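Putative DNA protection protein (Streptomyces coelicolor, PDB 4CYB) binds iron and, as a ferritin-like Dps protein, probably oxidises it, within a shell of twelve subunits. Local coordinates at residues C127-A131 with N143-V147; D19-S24 with R133-D139. All blocks are in the same frame, centred on the assembly; numbering follows the deposited sequence.

Contact 1: C127-A131 with N143-V147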
loop_
_atom_site.group_PDB
_atom_site.type_symbol
_atom_site.label_atom_id
_atom_site.label_comp_id
_atom_site.label_asym_id
_atom_site.label_seq_id
_atom_site.Cartn_x
_atom_site.Cartn_y
_atom_site.Cartn_z
ATOM N N CYS J 127 -23.952 -19.730 -21.719
ATOM C CA CYS J 127 -24.222 -18.411 -21.146
ATOM C C CYS J 127 -25.184 -17.573 -21.930
ATOM O O CYS J 127 -26.023 -16.937 -21.340
ATOM C CB CYS J 127 -22.957 -17.556 -21.096
ATOM S SG CYS J 127 -22.079 -17.759 -19.556
ATOM N N HIS J 128 -25.021 -17.482 -23.241
ATOM C CA HIS J 128 -25.997 -16.674 -24.040
ATOM C C HIS J 128 -27.414 -17.191 -23.834
ATOM O O HIS J 128 -28.351 -16.407 -23.608
ATOM C CB HIS J 128 -25.648 -16.737 -25.528
ATOM C CG HIS J 128 -24.464 -15.873 -25.914
ATOM N ND1 HIS J 128 -24.511 -14.521 -25.902
ATOM C CD2 HIS J 128 -23.188 -16.217 -26.316
ATOM C CE1 HIS J 128 -23.332 -14.021 -26.329
ATOM N NE2 HIS J 128 -22.520 -15.056 -26.593
ATOM N N ASP J 129 -27.560 -18.517 -23.900
ATOM C CA ASP J 129 -28.878 -19.152 -23.727
ATOM C C ASP J 129 -29.424 -18.923 -22.317
ATOM O O ASP J 129 -30.576 -18.505 -22.148
ATOM C CB ASP J 129 -28.812 -20.657 -24.051
ATOM C CG ASP J 129 -30.147 -21.342 -23.846
ATOM O OD1 ASP J 129 -31.050 -21.028 -24.643
ATOM O OD2 ASP J 129 -30.328 -22.130 -22.878
ATOM N N ALA J 130 -28.619 -19.206 -21.285
ATOM C CA ALA J 130 -29.067 -19.009 -19.889
ATOM C C ALA J 130 -29.359 -17.545 -19.597
ATOM O O ALA J 130 -30.317 -17.249 -18.892
ATOM C CB ALA J 130 -28.055 -19.566 -18.868
ATOM N N ALA J 131 -28.560 -16.625 -20.141
ATOM C CA ALA J 131 -28.845 -15.177 -20.011
ATOM C C ALA J 131 -30.219 -14.782 -20.558
ATOM O O ALA J 131 -31.010 -14.112 -19.865
ATOM C CB ALA J 131 -27.736 -14.323 -20.636
ATOM N N ASN J 143 -29.222 -12.534 -14.846
ATOM C CA ASN J 143 -28.828 -12.207 -16.188
ATOM C C ASN J 143 -27.572 -11.298 -16.203
ATOM O O ASN J 143 -26.657 -11.507 -16.992
ATOM C CB ASN J 143 -30.002 -11.511 -16.917
ATOM C CG ASN J 143 -29.571 -10.914 -18.266
ATOM O OD1 ASN J 143 -29.721 -11.546 -19.349
ATOM N ND2 ASN J 143 -29.050 -9.723 -18.231
ATOM N N ASP J 144 -27.553 -10.313 -15.309
ATOM C CA ASP J 144 -26.438 -9.357 -15.252
ATOM C C ASP J 144 -25.133 -10.063 -14.896
ATOM O O ASP J 144 -24.105 -9.781 -15.527
ATOM C CB ASP J 144 -26.732 -8.237 -14.252
ATOM C CG ASP J 144 -25.574 -7.228 -14.170
ATOM O OD1 ASP J 144 -25.399 -6.443 -15.133
ATOM O OD2 ASP J 144 -24.810 -7.274 -13.181
ATOM N N LEU J 145 -25.181 -10.964 -13.904
ATOM C CA LEU J 145 -24.011 -11.789 -13.523
ATOM C C LEU J 145 -23.538 -12.615 -14.730
ATOM O O LEU J 145 -22.371 -12.641 -15.057
ATOM C CB LEU J 145 -24.334 -12.671 -12.328
ATOM C CG LEU J 145 -23.388 -13.846 -12.013
ATOM C CD1 LEU J 145 -22.008 -13.291 -11.805
ATOM C CD2 LEU J 145 -23.939 -14.524 -10.763
ATOM N N LEU J 146 -24.458 -13.250 -15.442
ATOM C CA LEU J 146 -24.024 -14.085 -16.547
ATOM C C LEU J 146 -23.417 -13.314 -17.708
ATOM O O LEU J 146 -22.487 -13.794 -18.317
ATOM C CB LEU J 146 -25.239 -14.878 -17.079
ATOM C CG LEU J 146 -25.686 -16.018 -16.150
ATOM C CD1 LEU J 146 -27.071 -16.482 -16.604
ATOM C CD2 LEU J 146 -24.689 -17.193 -16.195
ATOM N N VAL J 147 -23.953 -12.146 -17.996
ATOM C CA VAL J 147 -23.448 -11.344 -19.088
ATOM C C VAL J 147 -22.198 -10.565 -18.672
ATOM O O VAL J 147 -21.196 -10.627 -19.378
ATOM C CB VAL J 147 -24.508 -10.393 -19.680
ATOM C CG1 VAL J 147 -23.897 -9.467 -20.732
ATOM C CG2 VAL J 147 -25.678 -11.225 -20.271
#
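L146 lays its CD1 methyl against the turn formed by A130 and A131, 3.8 Å from the backbone N of A131 and 4.0 Å from the CB of A130. The two segments belong to consecutive helices of the ferritin-like four-helix bundle, 109-136 and 140-164, which run antiparallel on either side of a short connection. Their local axes approach to 9.2 Å with 165° between the chain directions, and the nearest backbone pair is A131 and N143, whose CA atoms lie 4.8 Å apart. The small side chains of A130 and A131 suit this close backbone approach. The leucine reaches across because its CG stands anti to the carbonyl carbon (chi1 -73°), and its two methyls then divide the work: CD1 goes to the alanines, while CD2 sits 4.3 Å from the SG of C127, one helical turn earlier. On its own helix C127 is followed by A131 in the usual i to i+4 spacing, with the A131 N bonded to the C127 O, which places both on the face turned to helix 140-164. L28 of helix 18-48 also packs on L146, so the leucine joins three helices of the bundle. H128 and D144, whose CB atoms point away from this interface, meet other subunits: H128 ND1 is hydrogen-bonded to D140 of a second subunit, and D144 OD2 forms a salt bridge with R152 of a third. Alongside the leucine, the CG2 methyl of V147 meets the CB of A131 at 3.7 Å.

Contact 2: D19-S24 with R133-D139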
loop_
_atom_site.group_PDB
_atom_site.type_symbol
_atom_site.label_atom_id
_atom_site.label_comp_id
_atom_site.label_asym_id
_atom_site.label_seq_id
_atom_site.Cartn_x
_atom_site.Cartn_y
_atom_site.Cartn_z
ATOM N N ASP J 19 -40.447 -20.658 -8.891
ATOM C CA ASP J 19 -40.120 -21.246 -10.203
ATOM C C ASP J 19 -38.884 -20.549 -10.834
ATOM O O ASP J 19 -38.025 -21.215 -11.424
ATOM C CB ASP J 19 -41.271 -21.043 -11.199
ATOM C CG ASP J 19 -42.419 -22.032 -10.994
ATOM O OD1 ASP J 19 -42.246 -23.052 -10.286
ATOM O OD2 ASP J 19 -43.523 -21.748 -11.523
ATOM N N THR J 20 -38.860 -19.230 -10.727
ATOM C CA THR J 20 -37.768 -18.392 -11.249
ATOM C C THR J 20 -36.466 -18.742 -10.564
ATOM O O THR J 20 -35.475 -19.003 -11.237
ATOM C CB THR J 20 -38.063 -16.902 -11.122
ATOM O OG1 THR J 20 -39.179 -16.614 -11.978
ATOM C CG2 THR J 20 -36.848 -16.056 -11.597
ATOM N N ARG J 21 -36.498 -18.856 -9.259
ATOM C CA ARG J 21 -35.282 -19.220 -8.522
ATOM C C ARG J 21 -34.774 -20.622 -8.806
ATOM O O ARG J 21 -33.585 -20.842 -9.022
ATOM C CB ARG J 21 -35.524 -18.991 -7.026
ATOM C CG ARG J 21 -35.824 -17.526 -6.754
ATOM C CD ARG J 21 -35.910 -17.235 -5.278
ATOM N NE ARG J 21 -37.139 -17.721 -4.642
ATOM C CZ ARG J 21 -37.233 -18.725 -3.795
ATOM N NH1 ARG J 21 -36.154 -19.407 -3.422
ATOM N NH2 ARG J 21 -38.423 -19.042 -3.259
ATOM N N LEU J 22 -35.683 -21.592 -8.871
ATOM C CA LEU J 22 -35.296 -22.933 -9.193
ATOM C C LEU J 22 -34.647 -23.032 -10.566
ATOM O O LEU J 22 -33.630 -23.704 -10.750
ATOM C CB LEU J 22 -36.568 -23.793 -9.204
ATOM C CG LEU J 22 -36.565 -25.208 -8.647
ATOM C CD1 LEU J 22 -37.299 -26.137 -9.624
ATOM C CD2 LEU J 22 -35.208 -25.750 -8.280
ATOM N N TYR J 23 -35.242 -22.385 -11.552
ATOM C CA TYR J 23 -34.693 -22.412 -12.906
ATOM C C TYR J 23 -33.300 -21.727 -12.955
ATOM O O TYR J 23 -32.345 -22.244 -13.561
ATOM C CB TYR J 23 -35.670 -21.773 -13.911
ATOM C CG TYR J 23 -35.132 -21.830 -15.317
ATOM C CD1 TYR J 23 -35.264 -23.013 -16.100
ATOM C CD2 TYR J 23 -34.509 -20.734 -15.882
ATOM C CE1 TYR J 23 -34.772 -23.067 -17.391
ATOM C CE2 TYR J 23 -33.986 -20.792 -17.183
ATOM C CZ TYR J 23 -34.138 -21.972 -17.933
ATOM O OH TYR J 23 -33.635 -22.036 -19.218
ATOM N N SER J 24 -33.174 -20.576 -12.311
ATOM C CA SER J 24 -31.864 -19.854 -12.356
ATOM C C SER J 24 -30.813 -20.739 -11.685
ATOM O O SER J 24 -29.679 -20.852 -12.214
ATOM C CB SER J 24 -31.970 -18.485 -11.673
ATOM O OG SER J 24 -32.614 -17.544 -12.491
ATOM N N ARG J 133 -32.867 -16.798 -21.129
ATOM C CA ARG J 133 -33.967 -17.476 -20.423
ATOM C C ARG J 133 -34.180 -16.967 -19.023
ATOM O O ARG J 133 -35.308 -16.765 -18.613
ATOM C CB ARG J 133 -33.763 -18.984 -20.363
ATOM C CG ARG J 133 -33.617 -19.700 -21.685
ATOM C CD ARG J 133 -34.987 -19.879 -22.335
ATOM N NE ARG J 133 -35.336 -18.713 -23.157
ATOM C CZ ARG J 133 -34.725 -18.367 -24.300
ATOM N NH1 ARG J 133 -33.715 -19.083 -24.774
ATOM N NH2 ARG J 133 -35.115 -17.290 -24.974
ATOM N N THR J 134 -33.098 -16.740 -18.266
ATOM C CA THR J 134 -33.267 -16.146 -16.911
ATOM C C THR J 134 -33.832 -14.732 -17.002
ATOM O O THR J 134 -34.632 -14.342 -16.173
ATOM C CB THR J 134 -31.945 -16.168 -16.075
ATOM O OG1 THR J 134 -30.946 -15.429 -16.771
ATOM C CG2 THR J 134 -31.485 -17.575 -15.907
ATOM N N GLN J 135 -33.448 -13.974 -18.022
ATOM C CA GLN J 135 -34.040 -12.653 -18.207
ATOM C C GLN J 135 -35.569 -12.749 -18.474
ATOM O O GLN J 135 -36.370 -11.997 -17.905
ATOM C CB GLN J 135 -33.361 -11.909 -19.354
ATOM C CG GLN J 135 -33.853 -10.472 -19.588
ATOM C CD GLN J 135 -33.622 -9.604 -18.346
ATOM O OE1 GLN J 135 -32.474 -9.329 -17.974
ATOM N NE2 GLN J 135 -34.710 -9.241 -17.654
ATOM N N GLU J 136 -35.971 -13.689 -19.322
ATOM C CA GLU J 136 -37.409 -13.882 -19.586
ATOM C C GLU J 136 -38.197 -14.207 -18.332
ATOM O O GLU J 136 -39.345 -13.794 -18.217
ATOM C CB GLU J 136 -37.632 -15.053 -20.535
ATOM C CG GLU J 136 -37.497 -14.723 -21.984
ATOM C CD GLU J 136 -37.263 -16.003 -22.785
ATOM O OE1 GLU J 136 -37.767 -17.086 -22.376
ATOM O OE2 GLU J 136 -36.535 -15.929 -23.808
ATOM N N TYR J 137 -37.616 -14.998 -17.423
ATOM C CA TYR J 137 -38.267 -15.306 -16.150
ATOM C C TYR J 137 -38.223 -14.169 -15.136
ATOM O O TYR J 137 -38.773 -14.330 -14.067
ATOM C CB TYR J 137 -37.593 -16.476 -15.453
ATOM C CG TYR J 137 -38.111 -17.873 -15.623
ATOM C CD1 TYR J 137 -39.216 -18.359 -14.846
ATOM C CD2 TYR J 137 -37.454 -18.767 -16.485
ATOM C CE1 TYR J 137 -39.679 -19.681 -14.966
ATOM C CE2 TYR J 137 -37.897 -20.091 -16.611
ATOM C CZ TYR J 137 -39.005 -20.538 -15.862
ATOM O OH TYR J 137 -39.412 -21.844 -16.034
ATOM N N GLY J 138 -37.537 -13.063 -15.412
ATOM C CA GLY J 138 -37.580 -11.926 -14.489
ATOM C C GLY J 138 -36.377 -11.874 -13.528
ATOM O O GLY J 138 -36.332 -10.988 -12.656
ATOM N N ASP J 139 -35.397 -12.775 -13.710
ATOM C CA ASP J 139 -34.199 -12.789 -12.804
ATOM C C ASP J 139 -33.125 -11.842 -13.357
ATOM O O ASP J 139 -32.137 -12.288 -13.969
ATOM C CB ASP J 139 -33.689 -14.188 -12.602
ATOM C CG ASP J 139 -32.659 -14.271 -11.427
ATOM O OD1 ASP J 139 -32.258 -13.181 -10.955
ATOM O OD2 ASP J 139 -32.275 -15.384 -11.051
#
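The rings of Y23 and Y137 form an offset stack, with centroids 4.8 Å apart and planes inclined by 27°. Y137 CE2 lies over one face of the Y23 ring, displaced toward its rim, while Y23 CB rests over a face of the Y137 ring, 26° from the normal, as a CH-pi contact. R133 CB approaches the Y23 ring obliquely and comes 3.3 Å from Y23 OH, whose hydrogen-bond partner is R27. With its CG anti to the backbone N (chi1 -178°), the Y23 ring is carried across to the end of helix 109-136. With an alanine here the stacked ring is gone, which is likely to leave Y137 without its aromatic partner and R27 without the phenol oxygen. Y137 leads into a Schellman motif, in which G138 takes a positive phi and its N bonds to the O of Q135. D139 then occupies the N-cap position of helix 140-164, its side chain capping a backbone N there. Its OD2 receives the S24 hydroxyl through the anti lone pair, S24 OG to D139 OD2 being 2.6 Å, and also bonds to T142, while OD1 forms a salt bridge with R78. T20 CG2 packs 3.8 Å from D139 CB. The buried carboxylate is thus shared among a backbone N, a serine, a threonine and an arginine, which would be expected to favour its charged form and ties the interhelical turn to helices 18-48 and 54-81.

In the fold
Contacts 1 and 2 follow one another along helix 109-136, their centres 11 Å apart on the same side of the chain's centre. Contact 1 pairs this helix with its successor in sequence, whereas contact 2 brings in helix 18-48 across a gap of more than a hundred residues; in chain order the segments alternate. T134 directly links them: its OG1, hydrogen-bonded to A130 O, is 4.0 Å from L146 CD1 and 3.9 Å from N143 N. Neither contact includes D73 and E77, which bind iron here, or H46, an iron-binding residue seen in a structure of this protein. Helix 54-81, which carries D73 and E77, also bears R78, touched by L145 and bridged to D139.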